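Local atomic coordinates of TRAP dicarboxylate ABC transporter, substrate-binding protein (PDB entry 4OVQ), a protein that binds beta-D-glucuronate as the periplasmic solute-binding component of a TRAP transport system, to which it probably delivers the sugar acid. Residues Val51-Glu56 against Asp248-Ala253; Val101-Phe106 against Met169-Phe174; Ala179-Asn184 against Ala298-Val303. All blocks are in the same frame, centred on the assembly; numbering follows the deposited sequence.

Contact 1 (Val51-Glu56 against Asp248-Ala253)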
loop_
_atom_site.group_PDB
_atom_site.type_symbol
_atom_site.label_atom_id
_atom_site.label_comp_id
_atom_site.label_asym_id
_atom_site.label_seq_id
_atom_site.Cartn_x
_atom_site.Cartn_y
_atom_site.Cartn_z
ATOM N N VAL A 51 -14.656 18.430 -13.346
ATOM C CA VAL A 51 -16.007 18.909 -13.063
ATOM C C VAL A 51 -16.033 20.014 -12.000
ATOM O O VAL A 51 -16.582 21.098 -12.238
ATOM C CB VAL A 51 -16.944 17.743 -12.652
ATOM C CG1 VAL A 51 -18.294 18.287 -12.121
ATOM C CG2 VAL A 51 -17.134 16.790 -13.857
ATOM N N LYS A 52 -15.385 19.777 -10.873
ATOM C CA LYS A 52 -15.541 20.679 -9.727
ATOM C C LYS A 52 -14.751 21.978 -9.899
ATOM O O LYS A 52 -15.068 22.985 -9.258
ATOM C CB LYS A 52 -15.149 19.987 -8.425
ATOM C CG LYS A 52 -16.013 18.825 -8.019
ATOM C CD LYS A 52 -15.520 18.211 -6.731
ATOM C CE LYS A 52 -16.154 16.901 -6.430
ATOM N NZ LYS A 52 -17.616 16.957 -6.186
ATOM N N THR A 53 -13.743 21.951 -10.767
ATOM C CA THR A 53 -12.964 23.161 -11.074
ATOM C C THR A 53 -13.416 23.834 -12.367
ATOM O O THR A 53 -12.734 24.719 -12.896
ATOM C CB THR A 53 -11.442 22.878 -11.156
ATOM O OG1 THR A 53 -11.114 22.147 -12.352
ATOM C CG2 THR A 53 -10.934 22.150 -9.915
ATOM N N GLY A 54 -14.562 23.424 -12.902
ATOM C CA GLY A 54 -15.034 23.935 -14.183
ATOM C C GLY A 54 -14.024 23.910 -15.314
ATOM O O GLY A 54 -14.033 24.789 -16.183
ATOM N N GLY A 55 -13.151 22.914 -15.320
ATOM C CA GLY A 55 -12.189 22.753 -16.393
ATOM C C GLY A 55 -10.876 23.494 -16.183
ATOM O O GLY A 55 -9.954 23.359 -16.968
ATOM N N GLU A 56 -10.778 24.242 -15.088
ATOM C CA GLU A 56 -9.563 25.004 -14.817
ATOM C C GLU A 56 -8.403 24.097 -14.483
ATOM O O GLU A 56 -7.254 24.411 -14.790
ATOM C CB GLU A 56 -9.829 25.994 -13.701
ATOM C CG GLU A 56 -10.703 27.151 -14.174
ATOM C CD GLU A 56 -10.001 27.977 -15.232
ATOM O OE1 GLU A 56 -8.787 28.205 -15.068
ATOM O OE2 GLU A 56 -10.646 28.374 -16.227
ATOM N N ASP A 248 -8.246 29.141 -2.340
ATOM C CA ASP A 248 -8.920 28.401 -1.283
ATOM C C ASP A 248 -10.038 27.556 -1.853
ATOM O O ASP A 248 -10.206 26.400 -1.471
ATOM C CB ASP A 248 -9.495 29.350 -0.231
ATOM C CG ASP A 248 -8.432 29.990 0.613
ATOM O OD1 ASP A 248 -7.267 29.542 0.552
ATOM O OD2 ASP A 248 -8.765 30.947 1.340
ATOM N N GLU A 249 -10.818 28.124 -2.767
ATOM C CA GLU A 249 -11.926 27.377 -3.336
ATOM C C GLU A 249 -11.423 26.230 -4.243
ATOM O O GLU A 249 -12.067 25.191 -4.349
ATOM C CB GLU A 249 -12.911 28.305 -4.053
ATOM C CG GLU A 249 -12.515 28.705 -5.440
ATOM C CD GLU A 249 -13.543 29.624 -6.099
ATOM O OE1 GLU A 249 -14.324 30.276 -5.367
ATOM O OE2 GLU A 249 -13.564 29.696 -7.349
HETATM N N MSE A 250 -10.263 26.382 -4.882
HETATM C CA MSE A 250 -9.759 25.275 -5.701
HETATM C C MSE A 250 -9.196 24.153 -4.831
HETATM O O MSE A 250 -9.329 22.981 -5.167
HETATM C CB MSE A 250 -8.756 25.738 -6.757
HETATM C CG MSE A 250 -9.383 26.630 -7.841
HETATM SE SE MSE A 250 -10.698 25.746 -8.973
HETATM C CE MSE A 250 -12.338 26.189 -8.026
ATOM N N LYS A 251 -8.577 24.504 -3.711
ATOM C CA LYS A 251 -8.157 23.486 -2.757
ATOM C C LYS A 251 -9.367 22.694 -2.286
ATOM O O LYS A 251 -9.285 21.478 -2.156
ATOM C CB LYS A 251 -7.524 24.092 -1.528
ATOM C CG LYS A 251 -6.145 24.742 -1.757
ATOM C CD LYS A 251 -5.676 25.455 -0.511
ATOM C CE LYS A 251 -4.226 25.859 -0.635
ATOM N NZ LYS A 251 -3.686 26.421 0.649
ATOM N N THR A 252 -10.473 23.386 -2.038
ATOM C CA THR A 252 -11.685 22.709 -1.576
ATOM C C THR A 252 -12.196 21.759 -2.645
ATOM O O THR A 252 -12.569 20.628 -2.345
ATOM C CB THR A 252 -12.774 23.712 -1.150
ATOM O OG1 THR A 252 -12.330 24.436 0.014
ATOM C CG2 THR A 252 -14.069 23.026 -0.837
ATOM N N ALA A 253 -12.189 22.213 -3.896
ATOM C CA ALA A 253 -12.573 21.354 -5.023
ATOM C C ALA A 253 -11.696 20.115 -5.183
ATOM O O ALA A 253 -12.213 19.016 -5.404
ATOM C CB ALA A 253 -12.578 22.152 -6.317
#
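Ala253 meets the end of helix 37-52 with its methyl group, CB lying 4.0 Å from Lys52 CB and touching the carbonyl oxygen of that lysine as well as Thr53 CG2. This one carbon therefore fits against both the last helical residue and the first residue beyond it, and the backbones come close here, with the CA atoms of Lys52 and Ala253 5.6 Å apart. Met250, a selenomethionine one turn earlier on helix 248-282, supplies the other large share. Its chain is bent at chi2 (-65°) and again at chi3, which turns the selenium toward Thr53; SE sits 3.7 Å from Thr53 CB and equally near CG2, the two side chains crossing at a slant. Thr53 splits its two branches: CG2 meets SE and the alanine methyl, while OG1 is hydrogen-bonded with Leu49 O and Tyr57 N. Lys52 begins as a hydrophobic arm, CD passing 3.7 Å from Ala253 O, and then leads away from the contact, bending at chi4, so that NZ forms salt bridges with Glu256 and Glu260 farther along the partner helix. No hydrogen bond spans the two segments themselves, so van der Waals packing joins them, with the lysine bridges added at one side. Just past the contact, Gly54 takes positive phi as the C-prime residue of a Schellman motif, and a type I' turn from Thr53 to Glu56 leads the chain toward strand 58-62. The contact thus sets the C-terminal end of helix 37-52, just before that edge strand, against the first turns of the long helix 248-282.

Contact 2 (Val101-Phe106 against Met169-Phe174). With BDP (beta-D-glucopyranuronic acid), chain C.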
loop_
_atom_site.group_PDB
_atom_site.type_symbol
_atom_site.label_atom_id
_atom_site.label_comp_id
_atom_site.label_asym_id
_atom_site.label_seq_id
_atom_site.Cartn_x
_atom_site.Cartn_y
_atom_site.Cartn_z
ATOM N N VAL A 101 4.910 4.261 10.266
ATOM C CA VAL A 101 4.196 3.508 11.282
ATOM C C VAL A 101 3.174 2.493 10.708
ATOM O O VAL A 101 2.944 1.446 11.294
ATOM C CB VAL A 101 3.532 4.436 12.332
ATOM C CG1 VAL A 101 2.221 4.989 11.836
ATOM C CG2 VAL A 101 3.325 3.685 13.629
ATOM N N VAL A 102 2.614 2.758 9.522
ATOM C CA VAL A 102 1.579 1.873 8.984
ATOM C C VAL A 102 2.198 0.639 8.326
ATOM O O VAL A 102 1.482 -0.305 7.976
ATOM C CB VAL A 102 0.604 2.610 8.008
ATOM C CG1 VAL A 102 -0.004 3.822 8.680
ATOM C CG2 VAL A 102 1.282 3.007 6.743
ATOM N N SER A 103 3.527 0.653 8.197
ATOM C CA SER A 103 4.291 -0.436 7.636
ATOM C C SER A 103 4.772 -1.424 8.733
ATOM O O SER A 103 5.406 -2.428 8.438
ATOM C CB SER A 103 5.443 0.140 6.825
ATOM O OG SER A 103 4.943 0.723 5.610
ATOM N N LEU A 104 4.442 -1.149 9.984
ATOM C CA LEU A 104 4.727 -2.122 11.056
ATOM C C LEU A 104 3.798 -3.331 10.964
ATOM O O LEU A 104 2.578 -3.202 10.918
ATOM C CB LEU A 104 4.613 -1.462 12.434
ATOM C CG LEU A 104 5.790 -0.537 12.750
ATOM C CD1 LEU A 104 5.420 0.421 13.889
ATOM C CD2 LEU A 104 7.071 -1.324 13.075
ATOM N N PRO A 105 4.383 -4.537 10.915
ATOM C CA PRO A 105 3.587 -5.762 10.846
ATOM C C PRO A 105 2.646 -5.888 12.048
ATOM O O PRO A 105 3.058 -5.594 13.153
ATOM C CB PRO A 105 4.659 -6.857 10.896
ATOM C CG PRO A 105 5.845 -6.224 10.295
ATOM C CD PRO A 105 5.822 -4.817 10.801
ATOM N N PHE A 106 1.405 -6.270 11.789
ATOM C CA PHE A 106 0.431 -6.551 12.839
ATOM C C PHE A 106 0.090 -5.337 13.708
ATOM O O PHE A 106 -0.239 -5.501 14.895
ATOM C CB PHE A 106 0.923 -7.725 13.704
ATOM C CG PHE A 106 1.151 -9.004 12.927
ATOM C CD1 PHE A 106 0.078 -9.754 12.466
ATOM C CD2 PHE A 106 2.436 -9.452 12.667
ATOM C CE1 PHE A 106 0.284 -10.921 11.752
ATOM C CE2 PHE A 106 2.650 -10.615 11.962
ATOM C CZ PHE A 106 1.568 -11.356 11.506
HETATM N N MSE A 169 8.398 -5.090 -0.748
HETATM C CA MSE A 169 8.590 -3.710 -1.205
HETATM C C MSE A 169 9.841 -3.102 -0.623
HETATM O O MSE A 169 10.421 -3.667 0.297
HETATM C CB MSE A 169 7.390 -2.861 -0.816
HETATM C CG MSE A 169 6.074 -3.266 -1.516
HETATM SE SE MSE A 169 4.565 -2.092 -1.223
HETATM C CE MSE A 169 4.137 -2.592 0.637
ATOM N N ASN A 170 10.225 -1.949 -1.183
ATOM C CA ASN A 170 11.441 -1.254 -0.784
ATOM C C ASN A 170 11.316 -0.456 0.535
ATOM O O ASN A 170 11.144 0.752 0.522
ATOM C CB ASN A 170 11.856 -0.341 -1.937
ATOM C CG ASN A 170 12.159 -1.113 -3.205
ATOM O OD1 ASN A 170 13.238 -1.694 -3.355
ATOM N ND2 ASN A 170 11.213 -1.139 -4.124
ATOM N N ASN A 171 11.391 -1.171 1.651
ATOM C CA ASN A 171 11.304 -0.594 2.991
ATOM C C ASN A 171 11.967 -1.564 3.951
ATOM O O ASN A 171 11.607 -2.743 4.005
ATOM C CB ASN A 171 9.823 -0.307 3.356
ATOM C CG ASN A 171 9.658 0.400 4.716
ATOM O OD1 ASN A 171 10.504 0.272 5.609
ATOM N ND2 ASN A 171 8.575 1.152 4.863
ATOM N N GLU A 172 12.979 -1.102 4.691
ATOM C CA GLU A 172 13.732 -2.008 5.555
ATOM C C GLU A 172 12.890 -2.641 6.666
ATOM O O GLU A 172 13.277 -3.663 7.248
ATOM C CB GLU A 172 14.963 -1.303 6.147
ATOM C CG GLU A 172 16.184 -1.356 5.228
ATOM C CD GLU A 172 16.932 -2.699 5.282
ATOM O OE1 GLU A 172 17.324 -3.141 6.388
ATOM O OE2 GLU A 172 17.133 -3.303 4.202
ATOM N N LEU A 173 11.742 -2.065 6.990
ATOM C CA LEU A 173 10.826 -2.742 7.903
ATOM C C LEU A 173 10.406 -4.112 7.367
ATOM O O LEU A 173 10.199 -5.050 8.121
ATOM C CB LEU A 173 9.576 -1.919 8.172
ATOM C CG LEU A 173 9.592 -1.032 9.402
ATOM C CD1 LEU A 173 10.852 -0.167 9.409
ATOM C CD2 LEU A 173 8.315 -0.182 9.420
ATOM N N PHE A 174 10.245 -4.206 6.048
ATOM C CA PHE A 174 9.769 -5.447 5.440
ATOM C C PHE A 174 10.902 -6.466 5.298
ATOM O O PHE A 174 10.679 -7.682 5.409
ATOM C CB PHE A 174 9.144 -5.175 4.073
ATOM C CG PHE A 174 8.093 -4.100 4.078
ATOM C CD1 PHE A 174 7.242 -3.920 5.173
ATOM C CD2 PHE A 174 7.965 -3.265 3.000
ATOM C CE1 PHE A 174 6.291 -2.936 5.163
ATOM C CE2 PHE A 174 7.009 -2.263 2.997
ATOM C CZ PHE A 174 6.197 -2.082 4.080
HETATM C C1 BDP C . 0.047 -3.307 -3.887
HETATM C C2 BDP C . -0.009 -1.802 -3.865
HETATM C C3 BDP C . 0.913 -1.321 -4.899
HETATM C C4 BDP C . 2.298 -1.803 -4.625
HETATM C C5 BDP C . 2.325 -3.312 -4.556
HETATM C C6 BDP C . 3.715 -3.876 -4.223
HETATM O O2 BDP C . -1.384 -1.454 -4.241
HETATM O O3 BDP C . 0.944 0.145 -4.725
HETATM O O4 BDP C . 3.221 -1.322 -5.689
HETATM O O5 BDP C . 1.399 -3.798 -3.594
HETATM O O6A BDP C . 4.741 -3.287 -4.676
HETATM O O1 BDP C . -0.776 -3.899 -2.924
HETATM O O6B BDP C . 3.695 -4.988 -3.641
#
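Ser103 and Phe174 meet at the centre of this buried contact. Going outward along the Phe174 ring from CB, CD1 is the first atom to meet the loop, 4.0 Å from Ser103 O; CE1 closes to 3.4 Å from that same oxygen, and CZ reaches Ser103 OG at 3.4 Å. Ser103 CB lies against both CE1 and CZ. The carbonyl oxygen approaches at the ring edge, near its plane, where the weakly positive C-H groups face it, and Met169 O also lies in plane at the rim. Over one face sits Asn171 CG, offset toward the rim. Asn171 is the N-cap of helix 172-180: its CG is swung away from the backbone N (chi1 -176°), and OD1 accepts from Leu173 N at 3.0 Å, the donor standing above the carbonyl plane. Its ND2 is hydrogen-bonded to Asn100 OD1 and Gly90 O. A leucine here would probably leave Leu173 N without its cap and both of those oxygens without their amide donor. Beside this, Leu173 CD2 packs on Leu104 CD2 at 4.0 Å. Met169, a selenomethionine, turns to the bound glucuronate, Met169 SE 3.6 Å from BDP C6, the carboxylate carbon. The contact fixes the N-terminal end of helix 172-180, just after pocket strand 165-168, on the loop between helices 89-92 and 111-118, with helices 301-310 and 315-322 packed against Leu104.

Contact 3 (Ala179-Asn184 against Ala298-Val303)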
loop_
_atom_site.group_PDB
_atom_site.type_symbol
_atom_site.label_atom_id
_atom_site.label_comp_id
_atom_site.label_asym_id
_atom_site.label_seq_id
_atom_site.Cartn_x
_atom_site.Cartn_y
_atom_site.Cartn_z
ATOM N N ALA A 179 13.294 -11.448 7.665
ATOM C CA ALA A 179 14.479 -12.004 8.322
ATOM C C ALA A 179 14.097 -12.599 9.682
ATOM O O ALA A 179 14.639 -13.648 10.086
ATOM C CB ALA A 179 15.554 -10.937 8.450
ATOM N N GLU A 180 13.128 -11.993 10.372
ATOM C CA GLU A 180 12.726 -12.499 11.702
ATOM C C GLU A 180 11.836 -13.762 11.643
ATOM O O GLU A 180 11.626 -14.465 12.654
ATOM C CB GLU A 180 12.052 -11.387 12.520
ATOM C CG GLU A 180 12.959 -10.176 12.714
ATOM C CD GLU A 180 14.189 -10.482 13.572
ATOM O OE1 GLU A 180 14.142 -11.467 14.340
ATOM O OE2 GLU A 180 15.200 -9.756 13.461
ATOM N N LEU A 181 11.324 -14.059 10.451
ATOM C CA LEU A 181 10.618 -15.294 10.206
ATOM C C LEU A 181 11.586 -16.309 9.615
ATOM O O LEU A 181 11.182 -17.406 9.245
ATOM C CB LEU A 181 9.438 -15.047 9.263
ATOM C CG LEU A 181 8.364 -14.074 9.777
ATOM C CD1 LEU A 181 7.327 -13.807 8.703
ATOM C CD2 LEU A 181 7.691 -14.638 11.028
ATOM N N GLY A 182 12.857 -15.918 9.516
ATOM C CA GLY A 182 13.912 -16.799 9.033
ATOM C C GLY A 182 14.030 -16.881 7.531
ATOM O O GLY A 182 14.760 -17.709 7.006
ATOM N N GLY A 183 13.304 -16.023 6.828
ATOM C CA GLY A 183 13.386 -16.003 5.383
ATOM C C GLY A 183 14.494 -15.101 4.900
ATOM O O GLY A 183 15.200 -14.450 5.686
ATOM N N ASN A 184 14.637 -15.040 3.583
ATOM C CA ASN A 184 15.631 -14.222 2.958
ATOM C C ASN A 184 14.883 -13.203 2.100
ATOM O O ASN A 184 14.282 -13.523 1.063
ATOM C CB ASN A 184 16.589 -15.054 2.119
ATOM C CG ASN A 184 17.330 -16.091 2.943
ATOM O OD1 ASN A 184 18.055 -15.755 3.888
ATOM N ND2 ASN A 184 17.143 -17.353 2.595
ATOM N N ALA A 298 4.789 -12.370 17.537
ATOM C CA ALA A 298 5.818 -12.340 18.566
ATOM C C ALA A 298 7.184 -12.117 17.956
ATOM O O ALA A 298 8.054 -11.480 18.545
ATOM C CB ALA A 298 5.803 -13.642 19.363
ATOM N N ALA A 299 7.376 -12.644 16.748
ATOM C CA ALA A 299 8.662 -12.575 16.088
ATOM C C ALA A 299 8.998 -11.158 15.600
ATOM O O ALA A 299 10.151 -10.849 15.281
ATOM C CB ALA A 299 8.677 -13.535 14.885
HETATM N N MSE A 300 7.990 -10.290 15.589
HETATM C CA MSE A 300 8.184 -8.910 15.122
HETATM C C MSE A 300 8.702 -7.974 16.187
HETATM O O MSE A 300 8.920 -6.797 15.912
HETATM C CB MSE A 300 6.881 -8.336 14.590
HETATM C CG MSE A 300 6.279 -9.163 13.536
HETATM SE SE MSE A 300 7.352 -9.242 11.934
HETATM C CE MSE A 300 8.516 -10.709 12.279
ATOM N N ALA A 301 8.885 -8.482 17.404
ATOM C CA ALA A 301 9.345 -7.636 18.489
ATOM C C ALA A 301 10.526 -6.782 18.068
ATOM O O ALA A 301 10.495 -5.568 18.269
ATOM C CB ALA A 301 9.689 -8.472 19.734
ATOM N N PRO A 302 11.565 -7.396 17.464
ATOM C CA PRO A 302 12.780 -6.697 17.023
ATOM C C PRO A 302 12.558 -5.650 15.911
ATOM O O PRO A 302 13.347 -4.721 15.766
ATOM C CB PRO A 302 13.697 -7.825 16.518
ATOM C CG PRO A 302 13.057 -9.064 16.869
ATOM C CD PRO A 302 11.611 -8.822 17.103
ATOM N N VAL A 303 11.514 -5.814 15.111
ATOM C CA VAL A 303 11.220 -4.839 14.067
ATOM C C VAL A 303 10.597 -3.580 14.692
ATOM O O VAL A 303 10.958 -2.448 14.320
ATOM C CB VAL A 303 10.303 -5.455 12.984
ATOM C CG1 VAL A 303 9.950 -4.431 11.891
ATOM C CG2 VAL A 303 10.977 -6.677 12.355
#
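This is a largely apolar contact at the periphery of the fold, where the C-terminal end of helix 172-180 meets the turn that leads into helix 301-310; no hydrogen bond crosses it. Glu180 contributes most. Its CB rests 3.4 Å from Ala299 O and 3.6 Å from Met300 CE, and CG touches Val303 CG2. A bend at chi2 (-66°) then lays the carboxylate against the proline ring, with OE1 3.7 Å from Pro302 CG and OE2 near CB, so the acid contacts C-H groups with both oxygens. Leu181 works on the inner side: CD2 meets Ala299 CB at 4.1 Å, and CG meets Met300 CE at 4.2 Å, the Leu181 and Met300 side chains crossing at about a right angle. Met300, a selenomethionine, starts out away from this helix end, but bends at chi2 and chi3 bring CE back against both Glu180 and Leu181. Pro158 and Val161 also touch Leu181. Segment 298-303 opens with a type I turn from Ala298 to Ala301. In segment 179-184, Gly182 has positive phi and two hydrogen bonds back into the last helical turn: the Schellman motif that closes helix 172-180 before strand 184-187.

How the contacts relate
From the N terminus, segment 51-56 ends helix 37-52, and contact 1 closes its wide loop only at 248-253, tying that helix end to the start of helix 248-282. Contact 2, joining 101-106 to 169-174, is nested wholly inside that loop. Contact 3 opens afterwards at 179-184 but closes at 298-303, so it crosses contact 1 and follows contact 2 in series. Contacts 2 and 3 hold the two ends of helix 172-180 and touch each other, Pro105 CB lying 3.7 Å from Met300 SE. Contact 1 stands apart on the opposite side of the chain's centre, its centre about 35 Å from that of contact 2 and about 47 Å from that of contact 3.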